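Local coordinates for protein deoxyhypusine synthase, putative (Entamoeba histolytica, PDB 7L9R) that probably acts as a deoxyhypusine synthase, an NAD-dependent transferase that builds deoxyhypusine on the precursor of translation factor eIF5A, using spermidine as the aminobutyl donor, at residues I58-K63 / D320-K325; T88-F93 / V115-T120; K165-L170 / G228-E233; F187-L192 / V247-L252. One frame throughout, in Å; residues are numbered along the deposited sequence.

Contact 1. Residues I58-K63 / D320-K325; sequences INIINK and DSENVK
This is a helix-on-sheet contact at one margin of the parallel, Rossmann-like sheet: I60 and K63 of helix 51-66 lie against E322 and V324 of strand 322-327, the outermost strand on that side within the chain. The short axes approach to 8.9 Å and make an angle of 141° between their N-to-C directions, so helix and strand run roughly antiparallel. The closest CA atoms are those of I60 and E322, 7.2 Å apart. E322 and V324 both point toward the helix, while N323 points away and donates from ND2 to S321 OG. V324 carries its CG1 between the backbone N and the carbonyl carbon (chi1 61°), and this methyl meets I60 CD1 at 3.7 Å. The same CD1 rests against the backbone carbonyl carbon of N323. I60 also packs on F289 and V291 of the adjoining strand 289-294, so one isoleucine spans two strands. At the exposed end, the extended K63 chain crosses E322 at about a right angle, its CD and CE passing the carboxylate. The salt bridge is uneven: K63 NZ lies 3.3 Å from E322 OE1, a weak bond, but 2.8 Å from E322 OE2, on the syn lone pair.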
# COMPACT_ATOMS: atom_id res chain seq x y z
N ILE B 58 -16.30 -6.38 -17.40
CA ILE B 58 -17.19 -6.06 -18.52
C ILE B 58 -18.24 -7.15 -18.68
O ILE B 58 -19.43 -6.86 -18.90
CB ILE B 58 -16.38 -5.86 -19.81
CG1 ILE B 58 -15.59 -4.56 -19.74
CG2 ILE B 58 -17.30 -5.88 -21.04
CD1 ILE B 58 -14.38 -4.53 -20.64
N ASN B 59 -17.84 -8.42 -18.57
CA ASN B 59 -18.80 -9.51 -18.70
C ASN B 59 -19.85 -9.46 -17.59
O ASN B 59 -21.04 -9.65 -17.84
CB ASN B 59 -18.08 -10.85 -18.70
CG ASN B 59 -17.17 -11.03 -19.91
OD1 ASN B 59 -17.39 -10.41 -20.96
ND2 ASN B 59 -16.17 -11.89 -19.78
N ILE B 60 -19.42 -9.18 -16.35
CA ILE B 60 -20.34 -9.21 -15.22
C ILE B 60 -21.35 -8.07 -15.30
O ILE B 60 -22.53 -8.25 -14.99
CB ILE B 60 -19.55 -9.19 -13.90
CG1 ILE B 60 -18.83 -10.53 -13.69
CG2 ILE B 60 -20.46 -8.90 -12.71
CD1 ILE B 60 -17.80 -10.50 -12.57
N ILE B 61 -20.90 -6.88 -15.72
CA ILE B 61 -21.82 -5.74 -15.81
C ILE B 61 -22.86 -5.99 -16.89
O ILE B 61 -24.05 -5.72 -16.69
CB ILE B 61 -21.04 -4.43 -16.04
CG1 ILE B 61 -20.31 -4.02 -14.76
CG2 ILE B 61 -21.98 -3.31 -16.46
CD1 ILE B 61 -19.36 -2.85 -14.93
N ASN B 62 -22.45 -6.52 -18.04
CA ASN B 62 -23.42 -6.86 -19.08
C ASN B 62 -24.42 -7.90 -18.61
O ASN B 62 -25.58 -7.88 -19.03
CB ASN B 62 -22.71 -7.34 -20.35
CG ASN B 62 -22.10 -6.21 -21.14
OD1 ASN B 62 -22.65 -5.11 -21.20
ND2 ASN B 62 -20.94 -6.46 -21.74
N LYS B 63 -23.99 -8.81 -17.73
CA LYS B 63 -24.93 -9.77 -17.16
C LYS B 63 -25.96 -9.07 -16.27
O LYS B 63 -27.13 -9.47 -16.23
CB LYS B 63 -24.18 -10.84 -16.37
CG LYS B 63 -23.38 -11.80 -17.24
CD LYS B 63 -22.79 -12.92 -16.41
CE LYS B 63 -21.84 -13.78 -17.23
NZ LYS B 63 -21.47 -15.03 -16.51
N ASP B 320 -23.69 -18.30 -4.80
CA ASP B 320 -23.39 -18.32 -6.22
C ASP B 320 -23.06 -16.93 -6.77
O ASP B 320 -23.24 -16.69 -7.97
CB ASP B 320 -24.56 -18.94 -7.00
CG ASP B 320 -25.89 -18.34 -6.63
OD1 ASP B 320 -26.02 -17.82 -5.50
OD2 ASP B 320 -26.82 -18.40 -7.46
N SER B 321 -22.60 -16.02 -5.92
CA SER B 321 -22.25 -14.67 -6.37
C SER B 321 -21.16 -14.70 -7.43
O SER B 321 -20.23 -15.52 -7.39
CB SER B 321 -21.79 -13.83 -5.18
OG SER B 321 -21.30 -12.56 -5.61
N GLU B 322 -21.28 -13.81 -8.41
CA GLU B 322 -20.30 -13.62 -9.48
C GLU B 322 -19.69 -12.23 -9.31
O GLU B 322 -20.35 -11.22 -9.57
CB GLU B 322 -20.94 -13.78 -10.85
CG GLU B 322 -20.01 -14.33 -11.90
CD GLU B 322 -20.69 -14.51 -13.24
OE1 GLU B 322 -21.80 -15.09 -13.25
OE2 GLU B 322 -20.13 -14.08 -14.27
N ASN B 323 -18.42 -12.18 -8.90
CA ASN B 323 -17.79 -10.91 -8.58
C ASN B 323 -16.35 -10.89 -9.06
O ASN B 323 -15.77 -11.93 -9.38
CB ASN B 323 -17.86 -10.61 -7.07
CG ASN B 323 -17.28 -11.73 -6.24
OD1 ASN B 323 -16.06 -11.81 -6.05
ND2 ASN B 323 -18.15 -12.61 -5.73
N VAL B 324 -15.80 -9.69 -9.13
CA VAL B 324 -14.41 -9.49 -9.53
C VAL B 324 -13.91 -8.22 -8.86
O VAL B 324 -14.66 -7.25 -8.68
CB VAL B 324 -14.25 -9.42 -11.06
CG1 VAL B 324 -15.04 -8.25 -11.63
CG2 VAL B 324 -12.78 -9.32 -11.46
N LYS B 325 -12.64 -8.23 -8.46
CA LYS B 325 -11.95 -7.05 -7.98
C LYS B 325 -10.96 -6.62 -9.05
O LYS B 325 -10.16 -7.44 -9.52
CB LYS B 325 -11.23 -7.32 -6.65

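Contact 2. Residues T88-F93 / V115-T120; sequences TIYLGF and VDYIVT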
# COMPACT_ATOMS: atom_id res chain seq x y z
N THR B 88 -31.60 -5.17 -10.07
CA THR B 88 -31.42 -3.83 -9.51
C THR B 88 -29.93 -3.53 -9.44
O THR B 88 -29.13 -4.40 -9.07
CB THR B 88 -32.06 -3.73 -8.12
OG1 THR B 88 -33.46 -4.03 -8.19
CG2 THR B 88 -31.89 -2.33 -7.56
N ILE B 89 -29.54 -2.33 -9.86
CA ILE B 89 -28.13 -1.98 -10.01
C ILE B 89 -27.78 -0.81 -9.11
O ILE B 89 -28.40 0.26 -9.20
CB ILE B 89 -27.78 -1.67 -11.48
CG1 ILE B 89 -28.14 -2.87 -12.36
CG2 ILE B 89 -26.32 -1.30 -11.61
CD1 ILE B 89 -27.73 -2.71 -13.80
N TYR B 90 -26.76 -1.01 -8.27
CA TYR B 90 -26.28 -0.02 -7.31
C TYR B 90 -24.93 0.48 -7.77
O TYR B 90 -24.03 -0.32 -8.06
CB TYR B 90 -26.16 -0.64 -5.91
CG TYR B 90 -27.46 -1.12 -5.33
CD1 TYR B 90 -28.01 -2.34 -5.71
CD2 TYR B 90 -28.15 -0.36 -4.40
CE1 TYR B 90 -29.22 -2.77 -5.19
CE2 TYR B 90 -29.36 -0.78 -3.87
CZ TYR B 90 -29.88 -1.99 -4.27
OH TYR B 90 -31.08 -2.42 -3.74
N LEU B 91 -24.77 1.80 -7.83
CA LEU B 91 -23.50 2.41 -8.23
C LEU B 91 -22.93 3.18 -7.05
O LEU B 91 -23.56 4.13 -6.57
CB LEU B 91 -23.69 3.32 -9.44
CG LEU B 91 -22.43 4.08 -9.87
CD1 LEU B 91 -21.30 3.12 -10.22
CD2 LEU B 91 -22.75 4.99 -11.05
N GLY B 92 -21.75 2.79 -6.60
CA GLY B 92 -21.05 3.47 -5.53
C GLY B 92 -19.77 4.09 -6.06
O GLY B 92 -19.06 3.48 -6.86
N PHE B 93 -19.49 5.32 -5.63
CA PHE B 93 -18.26 5.99 -6.02
C PHE B 93 -17.89 7.02 -4.96
O PHE B 93 -18.73 7.47 -4.18
CB PHE B 93 -18.37 6.64 -7.41
CG PHE B 93 -19.53 7.59 -7.57
CD1 PHE B 93 -19.46 8.88 -7.05
CD2 PHE B 93 -20.65 7.22 -8.28
CE1 PHE B 93 -20.52 9.77 -7.21
CE2 PHE B 93 -21.71 8.10 -8.45
CZ PHE B 93 -21.65 9.38 -7.91
N VAL B 115 -28.64 2.85 -13.91
CA VAL B 115 -28.53 2.38 -12.54
C VAL B 115 -29.77 2.82 -11.77
O VAL B 115 -30.49 3.73 -12.18
CB VAL B 115 -27.25 2.88 -11.84
CG1 VAL B 115 -26.02 2.51 -12.67
CG2 VAL B 115 -27.31 4.39 -11.62
N ASP B 116 -30.01 2.15 -10.65
CA ASP B 116 -31.20 2.39 -9.84
C ASP B 116 -30.93 3.15 -8.56
O ASP B 116 -31.81 3.88 -8.09
CB ASP B 116 -31.87 1.05 -9.51
CG ASP B 116 -32.22 0.26 -10.76
OD1 ASP B 116 -32.88 0.83 -11.66
OD2 ASP B 116 -31.83 -0.92 -10.85
N TYR B 117 -29.74 3.00 -7.98
CA TYR B 117 -29.39 3.64 -6.73
C TYR B 117 -27.92 4.02 -6.78
O TYR B 117 -27.11 3.34 -7.41
CB TYR B 117 -29.62 2.73 -5.51
CG TYR B 117 -31.05 2.33 -5.28
CD1 TYR B 117 -31.92 3.16 -4.59
CD2 TYR B 117 -31.54 1.10 -5.72
CE1 TYR B 117 -33.23 2.80 -4.36
CE2 TYR B 117 -32.86 0.73 -5.49
CZ TYR B 117 -33.70 1.59 -4.81
OH TYR B 117 -35.01 1.24 -4.56
N ILE B 118 -27.58 5.09 -6.08
CA ILE B 118 -26.21 5.53 -5.93
C ILE B 118 -25.88 5.62 -4.45
O ILE B 118 -26.72 6.03 -3.64
CB ILE B 118 -25.97 6.88 -6.63
CG1 ILE B 118 -25.99 6.70 -8.15
CG2 ILE B 118 -24.65 7.50 -6.20
CD1 ILE B 118 -25.77 7.98 -8.91
N VAL B 119 -24.67 5.20 -4.09
CA VAL B 119 -24.11 5.44 -2.77
C VAL B 119 -22.82 6.20 -2.97
O VAL B 119 -22.01 5.84 -3.83
CB VAL B 119 -23.86 4.13 -2.00
CG1 VAL B 119 -23.34 4.43 -0.60
CG2 VAL B 119 -25.13 3.30 -1.92
N THR B 120 -22.64 7.30 -2.23
CA THR B 120 -21.42 8.07 -2.38
C THR B 120 -21.01 8.64 -1.03
O THR B 120 -21.63 8.36 0.00
CB THR B 120 -21.58 9.15 -3.47
OG1 THR B 120 -20.30 9.75 -3.72
CG2 THR B 120 -22.58 10.21 -3.05
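L91 N donates to Y117 O at 2.8 Å with an N-H...O angle of 169°, the straightest rung of a parallel ladder between strands 87-93 and 117-120 in the Rossmann-like sheet. L91 O then accepts from V119 N, and V119 O from F93 N, the alternation expected of parallel strands. Helix 102-111, one of two helices in the connection, packs F106 and L109 on L91, as in a right-handed beta-alpha-beta crossover. Where the ladder begins, I89 O takes two donors in its carbonyl plane, D116 N at 2.9 Å and the longer Y117 N at 3.3 Å. D116 returns the grip: its OD2 accepts from I89 N at 2.9 Å, on the anti side and 22° out of the carboxylate plane, and also forms a salt bridge with R347. At the far end, T120 OG1 donates to F93 O from above the carbonyl plane. On the face carrying Y90, Y117 and V119, the two tyrosines lie side by side, planes at 14° but slid so that the rings barely overlap; Y90 OH is hydrogen-bonded to S256 OG. The other face packs I118 CG2 on F93 CE2. T88 CG2 meets the edge of the Y117 ring, 3.8 Å from its CE2.

Contact 3. Residues K165-L170 / G228-E233; sequences KTKQWL and GTCITE
The carboxylate of E233 is gripped by two lysines of helix 160-179, K167 at OE2 and K171 at OE1. K167 NZ lies 3.0 Å from E233 OE2 and uses the syn lone pair of that oxygen, whereas its distance to E233 OE1 is 3.6 Å. With K171 forming a salt bridge to OE1, the two ammonium groups divide the oxygens between them, which would be expected to hold the carboxylate against rotation and to favour its charged form. The lysine reaches this place by bending: K167 departs from an extended chain at chi2 (-143°) and chi3 (-91°), so that it curls over C230 before crossing E233 at about a right angle. C230 SG packs against the bend of the chain, 3.8 Å from both CA and CG of K167 and 3.9 Å from L170 CB. These contacts join two helices, 160-179 and 226-237, whose local axes come within 9.7 Å at a signed crossing angle of -69°, a steep helix-helix packing at the periphery of the domain, about 23 Å from the centre of the chain to the centre of the contact. The closest CA atoms, those of K167 and C230, are only 6.3 Å apart, a spacing consistent with the small cysteine at the crossing. L170 also packs on E126 and I129 of helix 124-130. On helix 226-237, I231 and T232 face V247 and N254 of the second subunit.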
# COMPACT_ATOMS: atom_id res chain seq x y z
N LYS B 165 -19.42 30.79 -4.07
CA LYS B 165 -20.68 30.67 -4.79
C LYS B 165 -21.40 29.38 -4.42
O LYS B 165 -22.62 29.36 -4.23
CB LYS B 165 -20.44 30.74 -6.30
N THR B 166 -20.65 28.28 -4.29
CA THR B 166 -21.27 27.02 -3.91
C THR B 166 -21.81 27.09 -2.48
O THR B 166 -22.91 26.62 -2.21
CB THR B 166 -20.27 25.88 -4.06
OG1 THR B 166 -19.75 25.89 -5.40
CG2 THR B 166 -20.92 24.53 -3.77
N LYS B 167 -21.03 27.68 -1.56
CA LYS B 167 -21.48 27.82 -0.18
C LYS B 167 -22.72 28.70 -0.09
O LYS B 167 -23.65 28.41 0.69
CB LYS B 167 -20.36 28.38 0.70
CG LYS B 167 -19.26 27.40 1.04
CD LYS B 167 -18.75 27.60 2.45
CE LYS B 167 -17.57 28.56 2.49
NZ LYS B 167 -16.74 28.36 3.71
N GLN B 168 -22.75 29.79 -0.85
CA GLN B 168 -23.92 30.67 -0.84
C GLN B 168 -25.15 29.93 -1.33
O GLN B 168 -26.23 30.03 -0.73
CB GLN B 168 -23.66 31.91 -1.70
N TRP B 169 -25.01 29.16 -2.41
CA TRP B 169 -26.12 28.35 -2.92
C TRP B 169 -26.61 27.37 -1.86
O TRP B 169 -27.81 27.29 -1.59
CB TRP B 169 -25.68 27.62 -4.19
CG TRP B 169 -26.81 26.97 -4.95
CD1 TRP B 169 -27.51 27.52 -6.00
CD2 TRP B 169 -27.36 25.67 -4.74
NE1 TRP B 169 -28.46 26.63 -6.44
CE2 TRP B 169 -28.39 25.49 -5.69
CE3 TRP B 169 -27.09 24.64 -3.83
CZ2 TRP B 169 -29.15 24.32 -5.76
CZ3 TRP B 169 -27.84 23.48 -3.90
CH2 TRP B 169 -28.86 23.33 -4.86
N LEU B 170 -25.69 26.61 -1.27
CA LEU B 170 -26.08 25.64 -0.24
C LEU B 170 -26.76 26.33 0.93
O LEU B 170 -27.73 25.81 1.49
CB LEU B 170 -24.86 24.86 0.24
CG LEU B 170 -24.22 23.92 -0.78
CD1 LEU B 170 -22.89 23.40 -0.27
CD2 LEU B 170 -25.17 22.78 -1.11
N GLY B 228 -22.06 20.30 5.53
CA GLY B 228 -22.03 20.45 6.98
C GLY B 228 -21.33 21.73 7.41
O GLY B 228 -21.77 22.39 8.35
N THR B 229 -20.26 22.11 6.71
CA THR B 229 -19.62 23.40 6.96
C THR B 229 -20.62 24.54 6.84
O THR B 229 -20.63 25.46 7.67
CB THR B 229 -18.46 23.61 5.99
OG1 THR B 229 -17.54 22.51 6.08
CG2 THR B 229 -17.73 24.92 6.29
N CYS B 230 -21.48 24.50 5.81
CA CYS B 230 -22.48 25.55 5.64
C CYS B 230 -23.49 25.55 6.78
O CYS B 230 -23.97 26.62 7.18
CB CYS B 230 -23.19 25.38 4.30
SG CYS B 230 -22.10 25.64 2.90
N ILE B 231 -23.84 24.37 7.30
CA ILE B 231 -24.70 24.32 8.47
C ILE B 231 -24.02 25.01 9.65
O ILE B 231 -24.64 25.80 10.37
CB ILE B 231 -25.07 22.86 8.81
CG1 ILE B 231 -26.04 22.30 7.77
CG2 ILE B 231 -25.63 22.76 10.23
CD1 ILE B 231 -26.31 20.83 7.95
N THR B 232 -22.73 24.73 9.85
CA THR B 232 -22.00 25.29 10.98
C THR B 232 -21.92 26.81 10.88
O THR B 232 -22.17 27.51 11.87
CB THR B 232 -20.59 24.69 11.02
OG1 THR B 232 -20.66 23.28 11.28
CG2 THR B 232 -19.76 25.36 12.10
N GLU B 233 -21.61 27.33 9.69
CA GLU B 233 -21.50 28.77 9.52
C GLU B 233 -22.86 29.46 9.66
O GLU B 233 -22.96 30.51 10.31
CB GLU B 233 -20.86 29.09 8.17
CG GLU B 233 -19.43 28.60 8.07
CD GLU B 233 -18.83 28.80 6.70
OE1 GLU B 233 -19.56 29.25 5.78
OE2 GLU B 233 -17.63 28.51 6.53

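Contact 4. Residues F187-L192 / V247-L252; sequences FTPSQL and VQDLRL
A single buried aspartate, D249, engages the first turn of another helix with three hydrogen bonds. D249 OD1 accepts from two hydroxyls: S190 OG at 2.8 Å, on the syn side and a little out of the carboxylate plane, and T188 OG1 at 3.0 Å, from well above that plane (50°). The other oxygen, D249 OD2, takes the backbone N-H of S190, with S190 N at 2.9 Å on its syn lone pair. Both hydroxyls sit between backbone N and carbonyl carbon of their own residues (chi1 75° for T188, 78° for S190), which brings them together on the same carboxylate oxygen. T188 is also the N-cap of helix 189-200. T188 OG1 accepts from Q191 N at 3.2 Å while Q191 OE1 receives a weak bond from T188 N; the two residues form a capping box. T188 OG1 therefore works in both directions, as acceptor inside the cap and donor to D249. The acid meets the amino-terminal end of the helix, where the dipole and the S190 N-H would be expected to stabilise its negative charge. P189 brings no N-H, but its CD lies 3.3 Å from D249 OD2. Q248 CB of helix 247-258 packs on T188 CG2 at 3.5 Å, and Q248 NE2 turns to D245 for its hydrogen bond. The two helices meet beside strand 216-218, with T216 against S190 and F218 against D249. V247 and L250 instead pack on L242 and G228 of the second subunit.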
# COMPACT_ATOMS: atom_id res chain seq x y z
N PHE B 187 -35.31 15.59 7.77
CA PHE B 187 -35.03 15.12 6.42
C PHE B 187 -33.94 14.06 6.44
O PHE B 187 -33.12 13.99 7.35
CB PHE B 187 -34.60 16.31 5.56
CG PHE B 187 -35.67 17.34 5.40
CD1 PHE B 187 -36.67 17.18 4.46
CD2 PHE B 187 -35.71 18.45 6.24
CE1 PHE B 187 -37.67 18.13 4.32
CE2 PHE B 187 -36.72 19.40 6.11
CZ PHE B 187 -37.70 19.24 5.15
N THR B 188 -33.94 13.21 5.41
CA THR B 188 -32.83 12.29 5.25
C THR B 188 -31.87 12.82 4.19
O THR B 188 -32.23 13.71 3.42
CB THR B 188 -33.32 10.89 4.85
OG1 THR B 188 -33.70 10.89 3.47
CG2 THR B 188 -34.49 10.48 5.71
N PRO B 189 -30.64 12.32 4.14
CA PRO B 189 -29.73 12.77 3.08
C PRO B 189 -30.28 12.56 1.68
O PRO B 189 -30.23 13.49 0.86
CB PRO B 189 -28.46 11.94 3.33
CG PRO B 189 -28.48 11.72 4.80
CD PRO B 189 -29.93 11.54 5.17
N SER B 190 -30.85 11.39 1.39
CA SER B 190 -31.36 11.14 0.05
C SER B 190 -32.49 12.10 -0.30
O SER B 190 -32.59 12.54 -1.46
CB SER B 190 -31.85 9.69 -0.07
OG SER B 190 -33.12 9.54 0.54
N GLN B 191 -33.32 12.46 0.68
CA GLN B 191 -34.37 13.45 0.42
C GLN B 191 -33.79 14.82 0.13
O GLN B 191 -34.24 15.51 -0.79
CB GLN B 191 -35.33 13.53 1.61
CG GLN B 191 -36.12 12.28 1.90
CD GLN B 191 -36.88 12.39 3.21
OE1 GLN B 191 -36.82 13.41 3.90
NE2 GLN B 191 -37.61 11.33 3.56
N LEU B 192 -32.79 15.25 0.92
CA LEU B 192 -32.14 16.53 0.68
C LEU B 192 -31.49 16.57 -0.70
O LEU B 192 -31.49 17.61 -1.37
CB LEU B 192 -31.10 16.81 1.77
CG LEU B 192 -31.66 17.05 3.18
CD1 LEU B 192 -30.52 17.24 4.17
CD2 LEU B 192 -32.58 18.26 3.19
N VAL B 247 -31.71 7.00 9.92
CA VAL B 247 -32.34 5.69 10.03
C VAL B 247 -33.24 5.41 8.83
O VAL B 247 -33.27 4.29 8.31
CB VAL B 247 -33.11 5.56 11.36
CG1 VAL B 247 -33.80 4.20 11.46
CG2 VAL B 247 -32.18 5.76 12.55
N GLN B 248 -33.99 6.43 8.37
CA GLN B 248 -34.90 6.20 7.25
C GLN B 248 -34.14 5.79 6.00
O GLN B 248 -34.56 4.88 5.28
CB GLN B 248 -35.74 7.44 6.97
CG GLN B 248 -36.84 7.71 7.96
CD GLN B 248 -37.40 9.11 7.79
OE1 GLN B 248 -38.09 9.41 6.80
NE2 GLN B 248 -37.10 9.99 8.76
N ASP B 249 -32.99 6.43 5.74
CA ASP B 249 -32.19 6.05 4.58
C ASP B 249 -31.62 4.65 4.76
O ASP B 249 -31.57 3.87 3.80
CB ASP B 249 -31.07 7.07 4.36
CG ASP B 249 -31.45 8.17 3.37
OD1 ASP B 249 -32.60 8.17 2.88
OD2 ASP B 249 -30.61 9.05 3.10
N LEU B 250 -31.20 4.30 5.98
CA LEU B 250 -30.79 2.93 6.27
C LEU B 250 -31.88 1.94 5.92
O LEU B 250 -31.60 0.88 5.35
CB LEU B 250 -30.42 2.80 7.75
CG LEU B 250 -29.92 1.42 8.20
CD1 LEU B 250 -28.58 1.08 7.57
CD2 LEU B 250 -29.88 1.33 9.71
N ARG B 251 -33.13 2.26 6.24
CA ARG B 251 -34.24 1.36 5.94
C ARG B 251 -34.55 1.31 4.45
O ARG B 251 -34.92 0.25 3.93
CB ARG B 251 -35.48 1.77 6.74
CG ARG B 251 -35.22 1.82 8.25
CD ARG B 251 -36.50 1.85 9.08
NE ARG B 251 -37.25 3.09 8.91
CZ ARG B 251 -38.43 3.19 8.31
NH1 ARG B 251 -39.05 2.13 7.82
NH2 ARG B 251 -39.00 4.39 8.20
N LEU B 252 -34.40 2.44 3.73
CA LEU B 252 -34.66 2.42 2.29
C LEU B 252 -33.71 1.50 1.56
O LEU B 252 -34.14 0.61 0.81
CB LEU B 252 -34.55 3.83 1.70
CG LEU B 252 -35.69 4.82 1.81
CD1 LEU B 252 -35.29 6.09 1.07
CD2 LEU B 252 -36.97 4.23 1.22

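How the contacts relate
Contact 1 closes the longest loop of the four, 58-63 to 320-325, and the other three are nested within it. Contacts 1 and 2 share the parallel sheet, with centres 15 Å apart: contact 2 joins neighbouring strands inside it, contact 1 lays a helix on its outermost strand. Contact 4, also centred 15 Å from contact 2, is linked to it by helix 247-258, which covers Y90 and Y117. Contact 3 lies farther out, its centre 40 Å from that of contact 1 and across the chain's centre. Contacts 3 and 4 alternate along the sequence; these helical contacts lie toward the second subunit, whereas no other chain touches the segments of contacts 1 and 2.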